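Local coordinates for DUF3194 domain-containing protein (Thermococcus onnurineus, PDB 3UEB), which is of unknown function, an alpha and beta (a+b) protein of the UPF0440 (DUF3194) family, at residues I94-R97 and K98-I102. Residues are numbered along the deposited sequence; the frame is centred on the assembly and turned at random.
Sequences IVER and KLREI
Glu96 and Arg100 meet one turn apart on the alpha-helix 80-104, the last helix of this alpha and beta chain, in an i to i+4 salt bridge with 3.4 Å between Glu96 OE2 and Arg100 NH1. The two side chains cross at about a right angle, and the carboxylate and guanidinium planes stand 49° apart, so this is no flat two-pronged pairing. Arg100 NH1 lies just as near the aliphatic stem of Glu96, at 3.3 Å from its CG. A bend at chi3 of Arg100 (-70°) folds the guanidinium back over its own helix, where Glu96 O sits beneath one face. The other carboxylate oxygen, Glu96 OE1, reaches Leu99 CD1 at 3.5 Å.

On the side of the helix turned to the rest of the chain, buried Val95 packs its CG1 against Leu99 CG at 4.0 Å. CG1 points that way because it is anti to the backbone N (chi1 168°), and Leu99 goes on to touch Leu15 and Leu18 in the loop ahead of helix 20-41. Ile94 rests on Thr33 of that helix, Lys98 on Glu25 and Leu29, while Lys98 NZ makes its salt bridge with Glu101 OE1 (3.5 Å). Arg97, by contrast, turns back along the helix to a salt bridge with Glu93.

Successive i+4 backbone hydrogen bonds set this spacing; among them Leu99 N donates to Val95 O at 2.8 Å, nearly in line with the C=O.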
loop_
_atom_site.group_PDB
_atom_site.type_symbol
_atom_site.label_atom_id
_atom_site.label_comp_id
_atom_site.label_asym_id
_atom_site.label_seq_id
_atom_site.Cartn_x
_atom_site.Cartn_y
_atom_site.Cartn_z
ATOM N N ILE A 94 -0.169 -15.235 7.022
ATOM C CA ILE A 94 -0.493 -14.233 8.020
ATOM C C ILE A 94 -1.938 -13.791 7.859
ATOM O O ILE A 94 -2.645 -13.596 8.851
ATOM C CB ILE A 94 0.488 -13.042 7.914
ATOM C CG1 ILE A 94 1.877 -13.512 8.366
ATOM C CG2 ILE A 94 0.009 -11.868 8.751
ATOM C CD1 ILE A 94 2.993 -12.566 8.030
ATOM N N VAL A 95 -2.396 -13.663 6.617
ATOM C CA VAL A 95 -3.775 -13.263 6.392
ATOM C C VAL A 95 -4.725 -14.344 6.922
ATOM O O VAL A 95 -5.706 -14.037 7.601
ATOM C CB VAL A 95 -4.062 -13.007 4.888
ATOM C CG1 VAL A 95 -5.560 -12.879 4.658
ATOM C CG2 VAL A 95 -3.376 -11.720 4.439
ATOM N N GLU A 96 -4.418 -15.605 6.626
ATOM C CA GLU A 96 -5.258 -16.712 7.075
ATOM C C GLU A 96 -5.360 -16.763 8.594
ATOM O O GLU A 96 -6.421 -17.076 9.130
ATOM C CB GLU A 96 -4.734 -18.050 6.534
ATOM C CG GLU A 96 -5.683 -19.235 6.734
ATOM C CD GLU A 96 -7.086 -18.981 6.188
ATOM O OE1 GLU A 96 -7.219 -18.224 5.201
ATOM O OE2 GLU A 96 -8.057 -19.551 6.736
ATOM N N ARG A 97 -4.270 -16.455 9.293
ATOM C CA ARG A 97 -4.306 -16.460 10.753
ATOM C C ARG A 97 -5.230 -15.364 11.253
ATOM O O ARG A 97 -5.970 -15.546 12.222
ATOM C CB ARG A 97 -2.912 -16.245 11.333
ATOM C CG ARG A 97 -1.997 -17.438 11.175
ATOM C CD ARG A 97 -0.679 -17.190 11.863
ATOM N NE ARG A 97 0.304 -18.211 11.523
ATOM C CZ ARG A 97 1.600 -18.109 11.793
ATOM N NH1 ARG A 97 2.063 -17.028 12.412
ATOM N NH2 ARG A 97 2.433 -19.080 11.433
ATOM N N LYS A 98 -5.180 -14.223 10.580
ATOM C CA LYS A 98 -6.007 -13.080 10.929
ATOM C C LYS A 98 -7.476 -13.414 10.692
ATOM O O LYS A 98 -8.339 -13.065 11.497
ATOM C CB LYS A 98 -5.621 -11.879 10.068
ATOM C CG LYS A 98 -5.448 -10.593 10.839
ATOM C CD LYS A 98 -6.684 -10.219 11.633
ATOM C CE LYS A 98 -6.381 -9.016 12.507
ATOM N NZ LYS A 98 -5.121 -9.243 13.275
ATOM N N LEU A 99 -7.757 -14.080 9.576
ATOM C CA LEU A 99 -9.130 -14.452 9.246
ATOM C C LEU A 99 -9.699 -15.361 10.339
ATOM O O LEU A 99 -10.811 -15.144 10.815
ATOM C CB LEU A 99 -9.195 -15.156 7.876
ATOM C CG LEU A 99 -8.659 -14.388 6.655
ATOM C CD1 LEU A 99 -8.979 -15.152 5.367
ATOM C CD2 LEU A 99 -9.287 -13.009 6.597
ATOM N N ARG A 100 -8.935 -16.372 10.738
ATOM C CA ARG A 100 -9.391 -17.275 11.782
ATOM C C ARG A 100 -9.566 -16.497 13.081
ATOM O O ARG A 100 -10.516 -16.731 13.827
ATOM C CB ARG A 100 -8.395 -18.422 11.988
ATOM C CG ARG A 100 -8.660 -19.632 11.090
ATOM C CD ARG A 100 -7.989 -20.884 11.641
ATOM N NE ARG A 100 -6.532 -20.832 11.532
ATOM C CZ ARG A 100 -5.863 -21.008 10.398
ATOM N NH1 ARG A 100 -6.520 -21.252 9.269
ATOM N NH2 ARG A 100 -4.538 -20.945 10.394
ATOM N N GLU A 101 -8.655 -15.565 13.342
ATOM C CA GLU A 101 -8.731 -14.755 14.550
ATOM C C GLU A 101 -10.033 -13.968 14.546
ATOM O O GLU A 101 -10.769 -13.949 15.532
ATOM C CB GLU A 101 -7.558 -13.780 14.621
ATOM C CG GLU A 101 -7.546 -12.932 15.880
ATOM C CD GLU A 101 -6.601 -11.754 15.778
ATOM O OE1 GLU A 101 -5.406 -11.975 15.489
ATOM O OE2 GLU A 101 -7.052 -10.606 15.985
ATOM N N ILE A 102 -10.312 -13.318 13.423
ATOM C CA ILE A 102 -11.519 -12.526 13.294
ATOM C C ILE A 102 -12.756 -13.407 13.458
ATOM O O ILE A 102 -13.656 -13.095 14.246
ATOM C CB ILE A 102 -11.558 -11.820 11.929
ATOM C CG1 ILE A 102 -10.432 -10.776 11.866
ATOM C CG2 ILE A 102 -12.921 -11.183 11.707
ATOM C CD1 ILE A 102 -10.332 -10.049 10.541
#